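Alpha-1,2-mannosyltransferase (Ktr4), putative (PDB 7BOP) is a putative fungal mannosyltransferase of the GT-A glycosyltransferase clan and binds guanosine-5'-diphosphate and manganese in this structure. Local coordinates at residues 229-234 and 312-317. Residues are numbered along the deposited sequence; the frame is centred on the assembly and turned at random.
Sequences KTVPTL and ERWGDA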
ATOM      1  N   LYS A 229     -18.456   2.363   5.573  1.00 28.70           N
ATOM      2  CA  LYS A 229     -19.368   2.811   4.508  1.00 30.19           C
ATOM      3  C   LYS A 229     -18.797   2.660   3.097  1.00 30.53           C
ATOM      4  O   LYS A 229     -19.563   2.633   2.141  1.00 29.61           O
ATOM      5  CB  LYS A 229     -19.754   4.278   4.697  1.00 31.49           C
ATOM      6  CG  LYS A 229     -20.580   4.527   5.955  1.00 32.26           C
ATOM      7  CD  LYS A 229     -21.072   5.969   6.045  1.00 33.04           C
ATOM      8  CE  LYS A 229     -19.948   6.990   6.039  1.00 33.56           C
ATOM      9  NZ  LYS A 229     -18.929   6.781   7.101  1.00 33.72           N
ATOM     10  N   THR A 230     -17.471   2.599   2.962  1.00 28.75           N
ATOM     11  CA  THR A 230     -16.842   2.397   1.646  1.00 28.68           C
ATOM     12  C   THR A 230     -16.810   0.936   1.208  1.00 28.52           C
ATOM     13  O   THR A 230     -16.565   0.676   0.026  1.00 28.48           O
ATOM     14  CB  THR A 230     -15.404   2.955   1.596  1.00 28.53           C
ATOM     15  OG1 THR A 230     -14.563   2.240   2.506  1.00 28.01           O
ATOM     16  CG2 THR A 230     -15.389   4.441   1.970  1.00 30.21           C
ATOM     17  N   VAL A 231     -17.045  -0.003   2.139  1.00 28.80           N
ATOM     18  CA  VAL A 231     -16.846  -1.442   1.888  1.00 29.09           C
ATOM     19  C   VAL A 231     -17.953  -2.383   2.418  1.00 29.31           C
ATOM     20  O   VAL A 231     -17.657  -3.522   2.749  1.00 30.57           O
ATOM     21  CB  VAL A 231     -15.469  -1.913   2.443  1.00 28.48           C
ATOM     22  CG1 VAL A 231     -14.320  -1.273   1.672  1.00 29.55           C
ATOM     23  CG2 VAL A 231     -15.329  -1.619   3.936  1.00 28.93           C
ATOM     24  N   PRO A 232     -19.232  -1.939   2.460  1.00 29.98           N
ATOM     25  CA  PRO A 232     -20.195  -2.801   3.160  1.00 30.26           C
ATOM     26  C   PRO A 232     -20.393  -4.229   2.610  1.00 30.35           C
ATOM     27  O   PRO A 232     -20.579  -5.134   3.406  1.00 30.33           O
ATOM     28  CB  PRO A 232     -21.499  -1.986   3.122  1.00 30.43           C
ATOM     29  CG  PRO A 232     -21.333  -1.059   1.983  1.00 30.69           C
ATOM     30  CD  PRO A 232     -19.875  -0.702   1.991  1.00 30.18           C
ATOM     31  N   THR A 233     -20.333  -4.442   1.297  1.00 29.30           N
ATOM     32  CA  THR A 233     -20.459  -5.807   0.745  1.00 29.78           C
ATOM     33  C   THR A 233     -19.134  -6.472   0.349  1.00 29.53           C
ATOM     34  O   THR A 233     -19.141  -7.566  -0.224  1.00 29.42           O
ATOM     35  CB  THR A 233     -21.441  -5.882  -0.451  1.00 30.24           C
ATOM     36  OG1 THR A 233     -20.961  -5.096  -1.548  1.00 31.02           O
ATOM     37  CG2 THR A 233     -22.832  -5.406  -0.047  1.00 32.04           C
ATOM     38  N   LEU A 234     -18.003  -5.847   0.674  1.00 29.96           N
ATOM     39  CA  LEU A 234     -16.696  -6.404   0.297  1.00 29.87           C
ATOM     40  C   LEU A 234     -16.473  -7.769   0.936  1.00 29.01           C
ATOM     41  O   LEU A 234     -16.134  -8.728   0.242  1.00 29.07           O
ATOM     42  CB  LEU A 234     -15.557  -5.442   0.663  1.00 29.88           C
ATOM     43  CG  LEU A 234     -14.129  -5.887   0.333  1.00 30.15           C
ATOM     44  CD1 LEU A 234     -14.008  -6.315  -1.130  1.00 30.53           C
ATOM     45  CD2 LEU A 234     -13.171  -4.748   0.649  1.00 30.10           C
ATOM     46  N   GLU A 312     -19.817   0.781  -4.710  1.00 32.32           N
ATOM     47  CA  GLU A 312     -19.316   1.168  -3.401  1.00 33.02           C
ATOM     48  C   GLU A 312     -17.999   1.874  -3.688  1.00 32.85           C
ATOM     49  O   GLU A 312     -17.789   2.283  -4.829  1.00 33.90           O
ATOM     50  CB  GLU A 312     -19.213  -0.059  -2.485  1.00 32.37           C
ATOM     51  CG  GLU A 312     -20.589  -0.590  -2.132  1.00 32.29           C
ATOM     52  CD  GLU A 312     -20.591  -1.907  -1.377  1.00 32.20           C
ATOM     53  OE1 GLU A 312     -19.601  -2.262  -0.692  1.00 31.11           O
ATOM     54  OE2 GLU A 312     -21.631  -2.596  -1.445  1.00 33.32           O
ATOM     55  N   ARG A 313     -17.120   2.035  -2.702  1.00 30.60           N
ATOM     56  CA  ARG A 313     -15.828   2.673  -2.956  1.00 31.47           C
ATOM     57  C   ARG A 313     -14.730   1.796  -2.376  1.00 31.58           C
ATOM     58  O   ARG A 313     -13.932   2.230  -1.543  1.00 29.28           O
ATOM     59  CB  ARG A 313     -15.799   4.091  -2.372  1.00 31.81           C
ATOM     60  CG  ARG A 313     -14.706   4.982  -2.959  1.00 33.92           C
ATOM     61  CD  ARG A 313     -13.959   5.759  -1.891  1.00 34.71           C
ATOM     62  NE  ARG A 313     -13.194   4.859  -1.023  1.00 36.45           N
ATOM     63  CZ  ARG A 313     -12.356   5.241  -0.063  1.00 36.16           C
ATOM     64  NH1 ARG A 313     -12.133   6.529   0.182  1.00 34.43           N
ATOM     65  NH2 ARG A 313     -11.728   4.314   0.651  1.00 35.97           N
ATOM     66  N   TRP A 314     -14.704   0.546  -2.834  1.00 30.90           N
ATOM     67  CA  TRP A 314     -13.730  -0.426  -2.350  1.00 30.77           C
ATOM     68  C   TRP A 314     -12.330   0.088  -2.622  1.00 30.15           C
ATOM     69  O   TRP A 314     -11.956   0.257  -3.781  1.00 30.39           O
ATOM     70  CB  TRP A 314     -13.919  -1.786  -3.040  1.00 31.33           C
ATOM     71  CG  TRP A 314     -15.216  -2.490  -2.707  1.00 31.25           C
ATOM     72  CD1 TRP A 314     -16.081  -2.195  -1.688  1.00 31.40           C
ATOM     73  CD2 TRP A 314     -15.761  -3.629  -3.372  1.00 30.67           C
ATOM     74  NE1 TRP A 314     -17.142  -3.058  -1.695  1.00 30.33           N
ATOM     75  CE2 TRP A 314     -16.969  -3.956  -2.715  1.00 31.81           C
ATOM     76  CE3 TRP A 314     -15.364  -4.393  -4.479  1.00 30.59           C
ATOM     77  CZ2 TRP A 314     -17.774  -5.032  -3.120  1.00 32.08           C
ATOM     78  CZ3 TRP A 314     -16.170  -5.455  -4.882  1.00 31.38           C
ATOM     79  CH2 TRP A 314     -17.361  -5.761  -4.205  1.00 31.67           C
ATOM     80  N   GLY A 315     -11.575   0.354  -1.555  1.00 29.86           N
ATOM     81  CA  GLY A 315     -10.194   0.801  -1.679  1.00 29.83           C
ATOM     82  C   GLY A 315      -9.288  -0.340  -2.121  1.00 30.33           C
ATOM     83  O   GLY A 315      -9.549  -1.504  -1.829  1.00 28.29           O
ATOM     84  N   ASP A 316      -8.210  -0.006  -2.820  1.00 29.69           N
ATOM     85  CA  ASP A 316      -7.165  -1.000  -3.095  1.00 30.34           C
ATOM     86  C   ASP A 316      -6.468  -1.492  -1.827  1.00 28.91           C
ATOM     87  O   ASP A 316      -5.970  -2.621  -1.785  1.00 29.44           O
ATOM     88  CB  ASP A 316      -6.132  -0.482  -4.104  1.00 30.86           C
ATOM     89  CG  ASP A 316      -5.488   0.802  -3.667  1.00 31.90           C
ATOM     90  OD1 ASP A 316      -6.103   1.858  -3.879  1.00 35.02           O
ATOM     91  OD2 ASP A 316      -4.384   0.742  -3.110  1.00 32.49           O
ATOM     92  N   ALA A 317      -6.445  -0.678  -0.779  1.00 28.23           N
ATOM     93  CA  ALA A 317      -5.818  -1.114   0.475  1.00 27.60           C
ATOM     94  C   ALA A 317      -6.572  -2.307   1.117  1.00 27.81           C
ATOM     95  O   ALA A 317      -5.965  -3.359   1.349  1.00 26.83           O
ATOM     96  CB  ALA A 317      -5.650   0.053   1.432  1.00 27.74           C
TER
HETATM   97  O   HOH W   1     -12.108   1.413   1.198  1.00 28.79           O
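Thr-230 lies alongside Arg-313. Its CG2 sits over one face of the guanidinium, 3.7 Å from Arg-313 CZ. Its backbone O accepts from Arg-313 N at 3.1 Å. Its OG1 hydrogen-bonds to the backbone O of Asp-227 and also accepts from a water. That water lies in the guanidinium plane, at its edge, and accepts hydrogen bonds from Arg-313 NH2 and Gly-315 N. One water thus ties both segments together. Val-231 adds an apolar touch, CG1 to Trp-314 CD1 at 3.9 Å. The contact joins the loop after strand 218-224 to the turn before helix 316-327 in this GT-A fold. The Arg-313 side chain also touches Tyr-167 of helix 165-177, a residue of the guanosine-5'-diphosphate pocket. The Pro-232 ring packs against the carboxylate of Glu-312, with CD 3.1 Å from OE1. Thr-233 gives that carboxylate two bonds. Its N meets Glu-312 OE1 on the syn side, nearly straight at 169°. Its OG1 donates to Glu-312 OE2 at 2.6 Å, from above the carboxylate plane. Trp-314 NE1 also reaches OE1 from above that plane, at 2.8 Å; this bent bond would help hold the turn of the indole. Leu-234 covers one indole face, with CB 4.0 Å from the five-membered ring centroid in a CH-pi contact. With CG anti to the backbone N (chi1 180°) and chi2 at 52°, CD1 lies over the centre of the ring system, while Leu-303 of helix 294-306 touches both side chains.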